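Local coordinates for putative peptidoglycan-binding/hydrolysing protein (Peptoclostridium difficile, PDB 5TV7), which probably binds peptidoglycan of the bacterial cell wall and may hydrolyse it, and is captured here with glutamine hydroxamate bound, at residues A[26-40]-A[55-69]. Sequence-based numbering, arbitrary orientation.
Sequences LSGYIYTYENAPQEI and PKPDDEIFVPESANL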
ATOM      1  N   LEU A  26       4.015   8.809   5.131  1.00 39.27           N
ATOM      2  CA  LEU A  26       4.284   8.446   3.740  1.00 38.15           C
ATOM      3  C   LEU A  26       3.709   9.516   2.823  1.00 39.08           C
ATOM      4  O   LEU A  26       2.490   9.623   2.655  1.00 38.97           O
ATOM      5  CB  LEU A  26       3.713   7.066   3.375  1.00 35.59           C
ATOM      6  CG  LEU A  26       4.204   6.539   2.022  1.00 35.40           C
ATOM      7  CD1 LEU A  26       5.700   6.197   2.061  1.00 35.95           C
ATOM      8  CD2 LEU A  26       3.400   5.323   1.590  1.00 34.57           C
ATOM      9  N   SER A  27       4.603  10.286   2.215  1.00 40.37           N
ATOM     10  CA  SER A  27       4.225  11.374   1.341  1.00 42.88           C
ATOM     11  C   SER A  27       4.569  11.096  -0.099  1.00 41.02           C
ATOM     12  O   SER A  27       5.509  10.376  -0.389  1.00 41.53           O
ATOM     13  CB  SER A  27       4.921  12.652   1.796  1.00 46.76           C
ATOM     14  OG  SER A  27       4.490  12.989   3.100  1.00 50.09           O
ATOM     15  N   GLY A  28       3.808  11.711  -0.995  1.00 41.56           N
ATOM     16  CA  GLY A  28       3.998  11.519  -2.422  1.00 41.67           C
ATOM     17  C   GLY A  28       2.844  12.119  -3.188  1.00 43.69           C
ATOM     18  O   GLY A  28       2.103  12.950  -2.653  1.00 44.71           O
ATOM     19  N   TYR A  29       2.677  11.688  -4.433  1.00 43.85           N
ATOM     20  CA  TYR A  29       1.631  12.216  -5.302  1.00 45.56           C
ATOM     21  C   TYR A  29       0.684  11.134  -5.821  1.00 45.03           C
ATOM     22  O   TYR A  29       1.108  10.018  -6.144  1.00 42.38           O
ATOM     23  CB  TYR A  29       2.277  12.971  -6.472  1.00 49.01           C
ATOM     24  CG  TYR A  29       3.002  14.213  -6.011  1.00 51.90           C
ATOM     25  CD1 TYR A  29       4.315  14.148  -5.538  1.00 52.13           C
ATOM     26  CD2 TYR A  29       2.361  15.450  -6.003  1.00 55.21           C
ATOM     27  CE1 TYR A  29       4.970  15.286  -5.090  1.00 55.15           C
ATOM     28  CE2 TYR A  29       3.007  16.593  -5.555  1.00 58.44           C
ATOM     29  CZ  TYR A  29       4.311  16.505  -5.102  1.00 58.09           C
ATOM     30  OH  TYR A  29       4.947  17.637  -4.656  1.00 63.33           O
ATOM     31  N   ILE A  30      -0.601  11.475  -5.882  1.00 46.51           N
ATOM     32  CA  ILE A  30      -1.630  10.591  -6.406  1.00 46.58           C
ATOM     33  C   ILE A  30      -1.820  10.952  -7.866  1.00 49.70           C
ATOM     34  O   ILE A  30      -2.002  12.120  -8.207  1.00 53.33           O
ATOM     35  CB  ILE A  30      -2.987  10.767  -5.686  1.00 48.29           C
ATOM     36  CG1 ILE A  30      -2.844  10.515  -4.181  1.00 46.19           C
ATOM     37  CG2 ILE A  30      -4.034   9.821  -6.281  1.00 48.55           C
ATOM     38  CD1 ILE A  30      -4.116  10.797  -3.396  1.00 47.72           C
ATOM     39  N   TYR A  31      -1.767   9.940  -8.721  1.00 49.92           N
ATOM     40  CA  TYR A  31      -1.954  10.096 -10.152  1.00 51.82           C
ATOM     41  C   TYR A  31      -3.063   9.177 -10.601  1.00 52.13           C
ATOM     42  O   TYR A  31      -3.386   8.203  -9.923  1.00 49.00           O
ATOM     43  CB  TYR A  31      -0.695   9.645 -10.905  1.00 51.85           C
ATOM     44  CG  TYR A  31       0.524  10.494 -10.684  1.00 52.68           C
ATOM     45  CD1 TYR A  31       0.745  11.631 -11.461  1.00 56.01           C
ATOM     46  CD2 TYR A  31       1.474  10.158  -9.716  1.00 49.59           C
ATOM     47  CE1 TYR A  31       1.868  12.416 -11.276  1.00 57.21           C
ATOM     48  CE2 TYR A  31       2.600  10.941  -9.525  1.00 51.07           C
ATOM     49  CZ  TYR A  31       2.788  12.069 -10.304  1.00 54.79           C
ATOM     50  OH  TYR A  31       3.891  12.861 -10.128  1.00 58.52           O
ATOM     51  N   THR A  32      -3.654   9.501 -11.740  1.00 55.20           N
ATOM     52  CA  THR A  32      -4.595   8.612 -12.380  1.00 56.17           C
ATOM     53  C   THR A  32      -3.695   7.817 -13.323  1.00 56.69           C
ATOM     54  O   THR A  32      -2.602   8.287 -13.685  1.00 56.10           O
ATOM     55  CB  THR A  32      -5.667   9.360 -13.185  1.00 60.58           C
ATOM     56  OG1 THR A  32      -5.031  10.201 -14.149  1.00 63.20           O
ATOM     57  CG2 THR A  32      -6.544  10.208 -12.264  1.00 61.79           C
ATOM     58  N   TYR A  33      -4.138   6.625 -13.712  1.00 56.29           N
ATOM     59  CA  TYR A  33      -3.360   5.782 -14.616  1.00 58.00           C
ATOM     60  C   TYR A  33      -2.969   6.539 -15.895  1.00 62.58           C
ATOM     61  O   TYR A  33      -1.819   6.473 -16.326  1.00 62.35           O
ATOM     62  CB  TYR A  33      -4.124   4.490 -14.927  1.00 58.88           C
ATOM     63  CG  TYR A  33      -3.461   3.579 -15.938  1.00 60.58           C
ATOM     64  CD1 TYR A  33      -2.200   3.041 -15.696  1.00 59.63           C
ATOM     65  CD2 TYR A  33      -4.117   3.215 -17.115  1.00 64.93           C
ATOM     66  CE1 TYR A  33      -1.595   2.195 -16.612  1.00 62.26           C
ATOM     67  CE2 TYR A  33      -3.521   2.370 -18.042  1.00 66.52           C
ATOM     68  CZ  TYR A  33      -2.262   1.860 -17.785  1.00 65.51           C
ATOM     69  OH  TYR A  33      -1.673   1.017 -18.698  1.00 68.67           O
ATOM     70  N   GLU A  34      -3.906   7.286 -16.474  1.00 66.38           N
ATOM     71  CA  GLU A  34      -3.591   8.041 -17.692  1.00 71.34           C
ATOM     72  C   GLU A  34      -2.605   9.198 -17.448  1.00 70.85           C
ATOM     73  O   GLU A  34      -1.813   9.521 -18.329  1.00 73.38           O
ATOM     74  CB  GLU A  34      -4.857   8.523 -18.414  1.00 76.97           C
ATOM     75  CG  GLU A  34      -5.775   9.439 -17.622  1.00 79.32           C
ATOM     76  CD  GLU A  34      -6.935   9.962 -18.456  1.00 85.97           C
ATOM     77  OE1 GLU A  34      -6.944   9.756 -19.693  1.00 90.15           O
ATOM     78  OE2 GLU A  34      -7.840  10.597 -17.875  1.00 90.22           O
ATOM     79  N   ASN A  35      -2.629   9.795 -16.256  1.00 68.08           N
ATOM     80  CA  ASN A  35      -1.708  10.907 -15.929  1.00 68.93           C
ATOM     81  C   ASN A  35      -0.382  10.467 -15.313  1.00 65.25           C
ATOM     82  O   ASN A  35       0.572  11.245 -15.286  1.00 65.43           O
ATOM     83  CB  ASN A  35      -2.366  11.896 -14.957  1.00 69.45           C
ATOM     84  CG  ASN A  35      -3.567  12.603 -15.553  1.00 73.65           C
ATOM     85  OD1 ASN A  35      -4.526  12.908 -14.846  1.00 74.72           O
ATOM     86  ND2 ASN A  35      -3.527  12.859 -16.854  1.00 77.70           N
ATOM     87  N   ALA A  36      -0.324   9.234 -14.813  1.00 62.12           N
ATOM     88  CA  ALA A  36       0.873   8.746 -14.122  1.00 59.93           C
ATOM     89  C   ALA A  36       2.122   8.722 -14.995  1.00 62.49           C
ATOM     90  O   ALA A  36       2.021   8.587 -16.215  1.00 64.75           O
ATOM     91  CB  ALA A  36       0.626   7.352 -13.548  1.00 56.05           C
ATOM     92  N   PRO A  37       3.312   8.865 -14.367  1.00 62.98           N
ATOM     93  CA  PRO A  37       4.548   8.751 -15.142  1.00 65.67           C
ATOM     94  C   PRO A  37       4.583   7.379 -15.805  1.00 66.08           C
ATOM     95  O   PRO A  37       4.038   6.414 -15.252  1.00 62.49           O
ATOM     96  CB  PRO A  37       5.652   8.881 -14.084  1.00 64.44           C
ATOM     97  CG  PRO A  37       5.018   9.603 -12.946  1.00 62.41           C
ATOM     98  CD  PRO A  37       3.573   9.206 -12.953  1.00 60.40           C
ATOM     99  N   GLN A  38       5.222   7.288 -16.966  1.00 70.02           N
ATOM    100  CA  GLN A  38       5.240   6.042 -17.728  1.00 71.74           C
ATOM    101  C   GLN A  38       5.790   4.837 -16.962  1.00 68.57           C
ATOM    102  O   GLN A  38       5.293   3.729 -17.122  1.00 67.42           O
ATOM    103  CB  GLN A  38       6.001   6.216 -19.046  1.00 76.94           C
ATOM    104  CG  GLN A  38       5.812   5.051 -20.005  1.00 79.26           C
ATOM    105  CD  GLN A  38       4.350   4.806 -20.357  1.00 79.67           C
ATOM    106  OE1 GLN A  38       3.550   5.740 -20.429  1.00 80.39           O
ATOM    107  NE2 GLN A  38       3.999   3.546 -20.587  1.00 80.14           N
ATOM    108  N   GLU A  39       6.813   5.053 -16.145  1.00 69.11           N
ATOM    109  CA  GLU A  39       7.391   3.974 -15.340  1.00 69.08           C
ATOM    110  C   GLU A  39       6.348   3.419 -14.349  1.00 63.13           C
ATOM    111  O   GLU A  39       6.320   2.215 -14.053  1.00 58.81           O
ATOM    112  CB  GLU A  39       8.637   4.477 -14.619  1.00 73.93           C
ATOM    113  CG  GLU A  39       9.360   3.418 -13.806  1.00 77.32           C
ATOM    114  CD  GLU A  39      10.748   3.849 -13.363  1.00 83.88           C
ATOM    115  OE1 GLU A  39      11.329   4.779 -13.978  1.00 89.49           O
ATOM    116  OE2 GLU A  39      11.273   3.232 -12.407  1.00 87.00           O
ATOM    117  N   ILE A  40       5.484   4.312 -13.869  1.00 59.87           N
ATOM    118  CA  ILE A  40       4.389   3.955 -12.973  1.00 55.70           C
ATOM    119  C   ILE A  40       3.272   3.281 -13.788  1.00 56.10           C
ATOM    120  O   ILE A  40       2.662   2.325 -13.324  1.00 53.44           O
ATOM    121  CB  ILE A  40       3.875   5.199 -12.204  1.00 54.17           C
ATOM    122  CG1 ILE A  40       5.013   5.819 -11.375  1.00 54.56           C
ATOM    123  CG2 ILE A  40       2.691   4.856 -11.313  1.00 51.86           C
ATOM    124  CD1 ILE A  40       5.665   4.876 -10.372  1.00 52.19           C
ATOM    125  N   PRO A  55      -6.404  -2.522 -16.885  1.00 60.23           N
ATOM    126  CA  PRO A  55      -6.333  -1.241 -16.184  1.00 59.23           C
ATOM    127  C   PRO A  55      -7.279  -0.226 -16.837  1.00 62.75           C
ATOM    128  O   PRO A  55      -7.457  -0.252 -18.057  1.00 63.81           O
ATOM    129  CB  PRO A  55      -4.876  -0.814 -16.376  1.00 57.64           C
ATOM    130  CG  PRO A  55      -4.442  -1.498 -17.629  1.00 59.90           C
ATOM    131  CD  PRO A  55      -5.167  -2.808 -17.640  1.00 59.79           C
ATOM    132  N   LYS A  56      -7.893   0.628 -16.023  1.00 62.48           N
ATOM    133  CA  LYS A  56      -8.785   1.677 -16.516  1.00 66.64           C
ATOM    134  C   LYS A  56      -8.079   3.032 -16.372  1.00 66.22           C
ATOM    135  O   LYS A  56      -7.232   3.191 -15.487  1.00 62.44           O
ATOM    136  CB  LYS A  56     -10.102   1.665 -15.742  1.00 69.16           C
ATOM    137  CG  LYS A  56     -10.864   0.354 -15.869  1.00 70.71           C
ATOM    138  CD  LYS A  56     -12.070   0.309 -14.948  1.00 73.76           C
ATOM    139  CE  LYS A  56     -12.742  -1.055 -15.003  1.00 76.23           C
ATOM    140  NZ  LYS A  56     -13.921  -1.143 -14.097  1.00 79.52           N
ATOM    141  N   PRO A  57      -8.422   4.016 -17.234  1.00 69.65           N
ATOM    142  CA  PRO A  57      -7.778   5.347 -17.190  1.00 69.88           C
ATOM    143  C   PRO A  57      -7.849   6.091 -15.846  1.00 67.15           C
ATOM    144  O   PRO A  57      -6.904   6.805 -15.490  1.00 63.42           O
ATOM    145  CB  PRO A  57      -8.545   6.144 -18.255  1.00 75.00           C
ATOM    146  CG  PRO A  57      -9.088   5.118 -19.176  1.00 76.73           C
ATOM    147  CD  PRO A  57      -9.417   3.935 -18.321  1.00 73.16           C
ATOM    148  N   ASP A  58      -8.958   5.925 -15.123  1.00 67.51           N
ATOM    149  CA  ASP A  58      -9.160   6.602 -13.832  1.00 68.16           C
ATOM    150  C   ASP A  58      -8.660   5.815 -12.594  1.00 62.70           C
ATOM    151  O   ASP A  58      -9.028   6.144 -11.466  1.00 64.65           O
ATOM    152  CB  ASP A  58     -10.638   7.018 -13.669  1.00 72.94           C
ATOM    153  CG  ASP A  58     -11.609   5.842 -13.747  1.00 74.98           C
ATOM    154  OD1 ASP A  58     -11.182   4.718 -14.093  1.00 75.51           O
ATOM    155  OD2 ASP A  58     -12.808   6.051 -13.480  1.00 80.04           O
ATOM    156  N   ASP A  59      -7.834   4.787 -12.801  1.00 59.71           N
ATOM    157  CA  ASP A  59      -7.259   4.028 -11.670  1.00 55.29           C
ATOM    158  C   ASP A  59      -6.295   4.918 -10.914  1.00 53.84           C
ATOM    159  O   ASP A  59      -5.398   5.504 -11.518  1.00 53.08           O
ATOM    160  CB  ASP A  59      -6.477   2.801 -12.142  1.00 52.92           C
ATOM    161  CG  ASP A  59      -7.359   1.674 -12.618  1.00 54.02           C
ATOM    162  OD1 ASP A  59      -8.573   1.667 -12.337  1.00 57.32           O
ATOM    163  OD2 ASP A  59      -6.813   0.770 -13.276  1.00 54.17           O
ATOM    164  N   GLU A  60      -6.471   5.017  -9.600  1.00 53.64           N
ATOM    165  CA  GLU A  60      -5.572   5.830  -8.791  1.00 53.75           C
ATOM    166  C   GLU A  60      -4.323   5.067  -8.402  1.00 48.43           C
ATOM    167  O   GLU A  60      -4.392   3.894  -8.032  1.00 47.75           O
ATOM    168  CB  GLU A  60      -6.254   6.346  -7.534  1.00 57.58           C
ATOM    169  CG  GLU A  60      -7.289   7.423  -7.813  1.00 65.77           C
ATOM    170  CD  GLU A  60      -7.743   8.134  -6.552  1.00 70.88           C
ATOM    171  OE1 GLU A  60      -7.382   7.672  -5.441  1.00 72.67           O
ATOM    172  OE2 GLU A  60      -8.446   9.165  -6.676  1.00 76.78           O
ATOM    173  N   ILE A  61      -3.188   5.747  -8.504  1.00 44.71           N
ATOM    174  CA  ILE A  61      -1.908   5.191  -8.116  1.00 42.74           C
ATOM    175  C   ILE A  61      -1.221   6.247  -7.274  1.00 42.06           C
ATOM    176  O   ILE A  61      -1.138   7.408  -7.685  1.00 43.68           O
ATOM    177  CB  ILE A  61      -0.999   4.869  -9.330  1.00 44.36           C
ATOM    178  CG1 ILE A  61      -1.761   4.050 -10.388  1.00 45.67           C
ATOM    179  CG2 ILE A  61       0.257   4.133  -8.858  1.00 42.86           C
ATOM    180  CD1 ILE A  61      -1.042   3.933 -11.705  1.00 47.66           C
ATOM    181  N   PHE A  62      -0.759   5.859  -6.089  1.00 39.66           N
ATOM    182  CA  PHE A  62      -0.021   6.774  -5.219  1.00 39.20           C
ATOM    183  C   PHE A  62       1.459   6.475  -5.384  1.00 38.34           C
ATOM    184  O   PHE A  62       1.894   5.322  -5.240  1.00 36.88           O
ATOM    185  CB  PHE A  62      -0.457   6.640  -3.759  1.00 39.06           C
ATOM    186  CG  PHE A  62       0.370   7.462  -2.799  1.00 39.16           C
ATOM    187  CD1 PHE A  62       0.233   8.846  -2.742  1.00 41.18           C
ATOM    188  CD2 PHE A  62       1.271   6.850  -1.938  1.00 38.77           C
ATOM    189  CE1 PHE A  62       0.989   9.600  -1.850  1.00 41.77           C
ATOM    190  CE2 PHE A  62       2.034   7.599  -1.051  1.00 40.11           C
ATOM    191  CZ  PHE A  62       1.889   8.974  -1.006  1.00 41.43           C
ATOM    192  N   VAL A  63       2.223   7.519  -5.700  1.00 39.40           N
ATOM    193  CA  VAL A  63       3.654   7.412  -5.926  1.00 39.53           C
ATOM    194  C   VAL A  63       4.374   8.128  -4.799  1.00 40.14           C
ATOM    195  O   VAL A  63       4.310   9.352  -4.712  1.00 39.81           O
ATOM    196  CB  VAL A  63       4.051   8.061  -7.263  1.00 41.87           C
ATOM    197  CG1 VAL A  63       5.558   7.992  -7.471  1.00 43.53           C
ATOM    198  CG2 VAL A  63       3.309   7.394  -8.413  1.00 41.39           C
ATOM    199  N   PRO A  64       5.058   7.369  -3.925  1.00 40.96           N
ATOM    200  CA  PRO A  64       5.774   8.019  -2.837  1.00 43.79           C
ATOM    201  C   PRO A  64       7.013   8.774  -3.317  1.00 49.08           C
ATOM    202  O   PRO A  64       7.579   8.444  -4.362  1.00 47.77           O
ATOM    203  CB  PRO A  64       6.159   6.862  -1.912  1.00 42.22           C
ATOM    204  CG  PRO A  64       6.104   5.650  -2.744  1.00 40.58           C
ATOM    205  CD  PRO A  64       5.210   5.903  -3.910  1.00 38.91           C
ATOM    206  N   GLU A  65       7.402   9.795  -2.559  1.00 55.20           N
ATOM    207  CA  GLU A  65       8.595  10.577  -2.879  1.00 62.85           C
ATOM    208  C   GLU A  65       9.870   9.712  -2.781  1.00 65.93           C
ATOM    209  O   GLU A  65      10.880  10.029  -3.421  1.00 69.24           O
ATOM    210  CB  GLU A  65       8.691  11.827  -1.986  1.00 68.55           C
ATOM    211  CG  GLU A  65       8.848  11.548  -0.492  1.00 72.88           C
ATOM    212  CD  GLU A  65       8.741  12.797   0.385  1.00 81.55           C
ATOM    213  OE1 GLU A  65       8.938  12.663   1.615  1.00 87.52           O
ATOM    214  OE2 GLU A  65       8.455  13.909  -0.132  1.00 86.08           O
ATOM    215  N   SER A  66       9.813   8.630  -1.991  1.00 65.46           N
ATOM    216  CA  SER A  66      10.947   7.695  -1.869  1.00 70.48           C
ATOM    217  C   SER A  66      11.203   6.921  -3.172  1.00 72.18           C
ATOM    218  O   SER A  66      12.323   6.468  -3.403  1.00 77.95           O
ATOM    219  CB  SER A  66      10.752   6.702  -0.707  1.00 71.14           C
ATOM    220  OG  SER A  66       9.640   5.833  -0.905  1.00 69.81           O
ATOM    221  N   ALA A  67      10.168   6.770  -4.007  1.00 71.59           N
ATOM    222  CA  ALA A  67      10.295   6.069  -5.296  1.00 73.06           C
ATOM    223  C   ALA A  67      11.259   6.794  -6.235  1.00 78.76           C
ATOM    224  O   ALA A  67      11.224   8.021  -6.361  1.00 79.10           O
ATOM    225  CB  ALA A  67       8.937   5.908  -5.964  1.00 70.00           C
ATOM    226  N   ASN A  68      12.104   6.013  -6.903  1.00 84.74           N
ATOM    227  CA  ASN A  68      13.124   6.541  -7.807  1.00 90.01           C
ATOM    228  C   ASN A  68      12.601   6.758  -9.236  1.00 91.94           C
ATOM    229  O   ASN A  68      12.632   5.844 -10.066  1.00 91.15           O
ATOM    230  CB  ASN A  68      14.334   5.596  -7.819  1.00 92.63           C
ATOM    231  CG  ASN A  68      15.464   6.098  -8.694  1.00 98.25           C
ATOM    232  OD1 ASN A  68      15.562   7.291  -8.983  1.00101.50           O
ATOM    233  ND2 ASN A  68      16.335   5.189  -9.108  1.00101.57           N
ATOM    234  N   LEU A  69      12.120   7.973  -9.501  1.00 94.76           N
ATOM    235  CA  LEU A  69      11.648   8.376 -10.829  1.00 97.01           C
ATOM    236  C   LEU A  69      12.620   9.432 -11.349  1.00105.68           C
ATOM    237  O   LEU A  69      12.942  10.386 -10.639  1.00108.54           O
ATOM    238  CB  LEU A  69      10.223   8.929 -10.768  1.00 92.27           C
ATOM    239  CG  LEU A  69       9.130   7.949 -10.324  1.00 86.84           C
ATOM    240  CD1 LEU A  69       7.783   8.655 -10.254  1.00 84.42           C
ATOM    241  CD2 LEU A  69       9.061   6.735 -11.247  1.00 86.56           C
TER
HETATM  242  O   HOH W   1       7.442  10.217   2.444  1.00 46.95           O
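Ile-61 and Val-63 of strand 60-64 lie against Ile-40 of helix 38-46, which covers one face of the antiparallel pair that this strand makes with strand 26-32. Beta-branched Ile-61 and Val-63 suit the strand, and Ile-40 sets a bulky apolar side chain against them: its CG2 meets CG2 of Ile-61 at 3.5 Å, while its CG1 reaches CG2 of Val-63. That same Val-63 methyl lies 3.6 Å from CD2 of Tyr-31, whose ring carries CD of Pro-37 over the centre of one face and whose hydroxyl bonds to Glu-72. On the other face of the sheet, Phe-62 turns its CG anti to the backbone N (chi1 174°), which carries the ring across to the neighbouring strand; CZ comes within 3.3 Å of Gly-28 N. Lacking a side chain, Gly-28 lets the ring lie against its backbone and brings its CA 3.9 Å from CA of Pro-64. CD2 of Leu-26 and CG1 of Ile-30 meet the ring at its edge. Tyr-31 and Ile-61 exchange two nearly straight backbone bonds (176° and 166°); Tyr-29 and Val-63 make two more.

Tyr-33 is well covered, with Pro-55 CB in CH-pi contact over one face, but Glu-34, Lys-56 and Pro-57 round it are exposed. At the looser far end Glu-65 N bonds to Ser-27 O, and a water links Glu-65 OE1 to Ser-27 N. Backbone pairing and apolar packing thus join the outermost strand of an antiparallel sheet to strand 26-32, itself flanked by strand 78-87, within the putative peptidoglycan-binding domain; charged groups stay largely at the solvent-facing margins.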